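Local coordinates for NEQ263 (Nanoarchaeum equitans Kin4-M, PDB 5BN3), which probably binds ATP as a subunit of the unusual NeqA-NeqB ATP synthase core complex, a member of the ATPase alpha/beta chains family, at residues Asn218-Val223 against Lys271-Leu276. Sequence-based numbering, arbitrary orientation.
Sequences NRDVLV and KGSITL
Ser-273 and Asp-220 sit side by side where two neighbouring parallel strands of a P-loop NTPase sheet begin, and their pairing illustrates how such a sheet can gather its polar side chains on one face while the other stays apolar. The serine hydroxyl occupies the position between its own backbone N and carbonyl carbon (chi1 68°), from where OG donates to Asp-220 OD1 over 2.6 Å, arriving from above the carboxylate plane, 45° out of it. The other carboxylate oxygen, OD2, forms a salt bridge with Lys-126, so both oxygens of the group are engaged.

Further along the same face a water held between the two strands takes over. It donates to Ser-273 OG and to Val-221 O, each at 2.8 Å, and also bonds Thr-275 OG1, which has a second partner in the backbone N of Gly-127. With OG1 turned beside the threonine's own N, the methyl CG2 is left to meet Leu-222 CD1 at 4.0 Å.

The reverse face is wholly apolar here. Val-223 straddles two residues of the opposing strand: CG1, anti to the backbone N (chi1 -177°), touches Leu-276 CD1 at 3.7 Å, while CG2 reaches Ile-274 CG2 at 3.9 Å. Helix 196-215 covers Val-223 and Ile-274 through Ala-210, whereas Leu-222, on the Asp-220 face, packs on helix 140-151.

Between the faces run four backbone hydrogen bonds, the straightest from Val-223 N to Thr-275 O (2.7 Å). Val-221 O accepts from both Thr-275 N and the water. The chemistry implies a strand pair joined by its backbone and sealed by hydrocarbon on the valine face, while the buried hydroxyls of Ser-273 and Thr-275 are satisfied by carboxylate, water and main chain; the salt bridge probably favours an ionised Asp-220.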
ATOM      1  N   ASN B 218      14.728 -47.519  -6.955  1.00 41.41           N
ATOM      2  CA  ASN B 218      15.782 -47.362  -5.949  1.00 41.19           C
ATOM      3  C   ASN B 218      17.006 -46.564  -6.402  1.00 46.19           C
ATOM      4  O   ASN B 218      18.140 -46.984  -6.174  1.00 53.43           O
ATOM      5  CB  ASN B 218      16.229 -48.731  -5.415  1.00 49.90           C
ATOM      6  CG  ASN B 218      15.082 -49.537  -4.831  1.00 53.86           C
ATOM      7  OD1 ASN B 218      13.987 -49.019  -4.605  1.00 54.37           O
ATOM      8  ND2 ASN B 218      15.337 -50.813  -4.571  1.00 60.92           N
ATOM      9  N   ARG B 219      16.774 -45.414  -7.030  1.00 46.77           N
ATOM     10  CA  ARG B 219      17.864 -44.563  -7.505  1.00 43.87           C
ATOM     11  C   ARG B 219      17.982 -43.272  -6.705  1.00 45.74           C
ATOM     12  O   ARG B 219      17.046 -42.865  -6.014  1.00 37.97           O
ATOM     13  CB  ARG B 219      17.653 -44.190  -8.976  1.00 49.21           C
ATOM     14  CG  ARG B 219      17.610 -45.354  -9.952  1.00 58.84           C
ATOM     15  CD  ARG B 219      17.220 -44.857 -11.339  1.00 71.17           C
ATOM     16  NE  ARG B 219      17.220 -45.916 -12.346  1.00 84.14           N
ATOM     17  CZ  ARG B 219      18.229 -46.156 -13.177  1.00 83.24           C
ATOM     18  NH1 ARG B 219      19.325 -45.412 -13.124  1.00 73.47           N
ATOM     19  NH2 ARG B 219      18.144 -47.140 -14.061  1.00 97.93           N
ATOM     20  N   ASP B 220      19.143 -42.634  -6.807  1.00 43.43           N
ATOM     21  CA  ASP B 220      19.307 -41.270  -6.329  1.00 49.40           C
ATOM     22  C   ASP B 220      19.059 -40.343  -7.511  1.00 46.57           C
ATOM     23  O   ASP B 220      19.661 -40.506  -8.572  1.00 42.15           O
ATOM     24  CB  ASP B 220      20.713 -41.060  -5.761  1.00 41.59           C
ATOM     25  CG  ASP B 220      20.936 -41.815  -4.464  1.00 58.05           C
ATOM     26  OD1 ASP B 220      19.979 -41.932  -3.669  1.00 51.51           O
ATOM     27  OD2 ASP B 220      22.068 -42.294  -4.237  1.00 49.45           O
ATOM     28  N   VAL B 221      18.157 -39.383  -7.334  1.00 35.60           N
ATOM     29  CA  VAL B 221      17.743 -38.511  -8.426  1.00 35.31           C
ATOM     30  C   VAL B 221      17.986 -37.039  -8.088  1.00 37.81           C
ATOM     31  O   VAL B 221      17.786 -36.617  -6.947  1.00 33.15           O
ATOM     32  CB  VAL B 221      16.250 -38.733  -8.766  1.00 45.64           C
ATOM     33  CG1 VAL B 221      15.784 -37.767  -9.840  1.00 45.96           C
ATOM     34  CG2 VAL B 221      16.022 -40.163  -9.220  1.00 47.03           C
ATOM     35  N   LEU B 222      18.442 -36.270  -9.074  1.00 34.19           N
ATOM     36  CA  LEU B 222      18.559 -34.822  -8.926  1.00 35.61           C
ATOM     37  C   LEU B 222      17.512 -34.124  -9.788  1.00 38.96           C
ATOM     38  O   LEU B 222      17.465 -34.320 -11.005  1.00 33.38           O
ATOM     39  CB  LEU B 222      19.956 -34.344  -9.328  1.00 35.27           C
ATOM     40  CG  LEU B 222      20.127 -32.823  -9.342  1.00 37.34           C
ATOM     41  CD1 LEU B 222      19.977 -32.278  -7.937  1.00 41.95           C
ATOM     42  CD2 LEU B 222      21.469 -32.414  -9.938  1.00 41.67           C
ATOM     43  N   VAL B 223      16.670 -33.311  -9.159  1.00 32.10           N
ATOM     44  CA  VAL B 223      15.663 -32.560  -9.898  1.00 32.27           C
ATOM     45  C   VAL B 223      15.958 -31.063  -9.862  1.00 34.82           C
ATOM     46  O   VAL B 223      16.079 -30.469  -8.788  1.00 32.24           O
ATOM     47  CB  VAL B 223      14.241 -32.820  -9.365  1.00 34.20           C
ATOM     48  CG1 VAL B 223      13.218 -32.082 -10.216  1.00 34.85           C
ATOM     49  CG2 VAL B 223      13.939 -34.302  -9.368  1.00 33.98           C
ATOM     50  N   LYS B 271      15.357 -46.660   0.316  1.00 44.71           N
ATOM     51  CA  LYS B 271      15.513 -47.186  -1.041  1.00 41.37           C
ATOM     52  C   LYS B 271      16.193 -46.226  -2.022  1.00 55.58           C
ATOM     53  O   LYS B 271      16.902 -46.664  -2.929  1.00 46.93           O
ATOM     54  CB  LYS B 271      14.151 -47.600  -1.608  1.00 57.94           C
ATOM     55  CG  LYS B 271      13.409 -48.628  -0.773  1.00 55.13           C
ATOM     56  CD  LYS B 271      14.266 -49.854  -0.508  1.00 67.96           C
ATOM     57  CE  LYS B 271      13.477 -50.914   0.246  1.00 72.78           C
ATOM     58  NZ  LYS B 271      14.366 -51.922   0.887  1.00 78.03           N
ATOM     59  N   GLY B 272      15.968 -44.926  -1.855  1.00 39.86           N
ATOM     60  CA  GLY B 272      16.506 -43.947  -2.785  1.00 41.52           C
ATOM     61  C   GLY B 272      16.292 -42.515  -2.331  1.00 41.40           C
ATOM     62  O   GLY B 272      15.884 -42.275  -1.196  1.00 36.92           O
ATOM     63  N   SER B 273      16.560 -41.560  -3.218  1.00 37.06           N
ATOM     64  CA  SER B 273      16.481 -40.152  -2.843  1.00 41.02           C
ATOM     65  C   SER B 273      16.116 -39.234  -4.004  1.00 36.04           C
ATOM     66  O   SER B 273      16.476 -39.490  -5.156  1.00 37.50           O
ATOM     67  CB  SER B 273      17.807 -39.694  -2.227  1.00 33.61           C
ATOM     68  OG  SER B 273      18.839 -39.673  -3.197  1.00 37.49           O
ATOM     69  N   ILE B 274      15.390 -38.167  -3.686  1.00 32.05           N
ATOM     70  CA  ILE B 274      15.177 -37.071  -4.623  1.00 30.34           C
ATOM     71  C   ILE B 274      15.779 -35.799  -4.045  1.00 30.79           C
ATOM     72  O   ILE B 274      15.289 -35.267  -3.045  1.00 30.57           O
ATOM     73  CB  ILE B 274      13.679 -36.825  -4.898  1.00 34.40           C
ATOM     74  CG1 ILE B 274      13.048 -38.041  -5.583  1.00 36.38           C
ATOM     75  CG2 ILE B 274      13.492 -35.588  -5.765  1.00 33.24           C
ATOM     76  CD1 ILE B 274      11.558 -37.895  -5.835  1.00 38.04           C
ATOM     77  N   THR B 275      16.855 -35.322  -4.663  1.00 34.16           N
ATOM     78  CA  THR B 275      17.428 -34.030  -4.299  1.00 36.11           C
ATOM     79  C   THR B 275      16.823 -32.971  -5.217  1.00 30.69           C
ATOM     80  O   THR B 275      16.895 -33.081  -6.443  1.00 32.23           O
ATOM     81  CB  THR B 275      18.965 -34.031  -4.407  1.00 40.14           C
ATOM     82  OG1 THR B 275      19.501 -35.057  -3.561  1.00 35.29           O
ATOM     83  CG2 THR B 275      19.532 -32.688  -3.977  1.00 37.74           C
ATOM     84  N   LEU B 276      16.217 -31.950  -4.620  1.00 31.59           N
ATOM     85  CA  LEU B 276      15.425 -30.990  -5.380  1.00 36.14           C
ATOM     86  C   LEU B 276      15.979 -29.576  -5.269  1.00 29.79           C
ATOM     87  O   LEU B 276      16.182 -29.063  -4.170  1.00 29.89           O
ATOM     88  CB  LEU B 276      13.969 -31.031  -4.904  1.00 30.98           C
ATOM     89  CG  LEU B 276      12.976 -30.057  -5.534  1.00 35.73           C
ATOM     90  CD1 LEU B 276      12.935 -30.255  -7.030  1.00 37.77           C
ATOM     91  CD2 LEU B 276      11.592 -30.253  -4.940  1.00 32.01           C
TER
HETATM   92  O   HOH W   1      19.484 -37.585  -4.897  1.00 37.51           O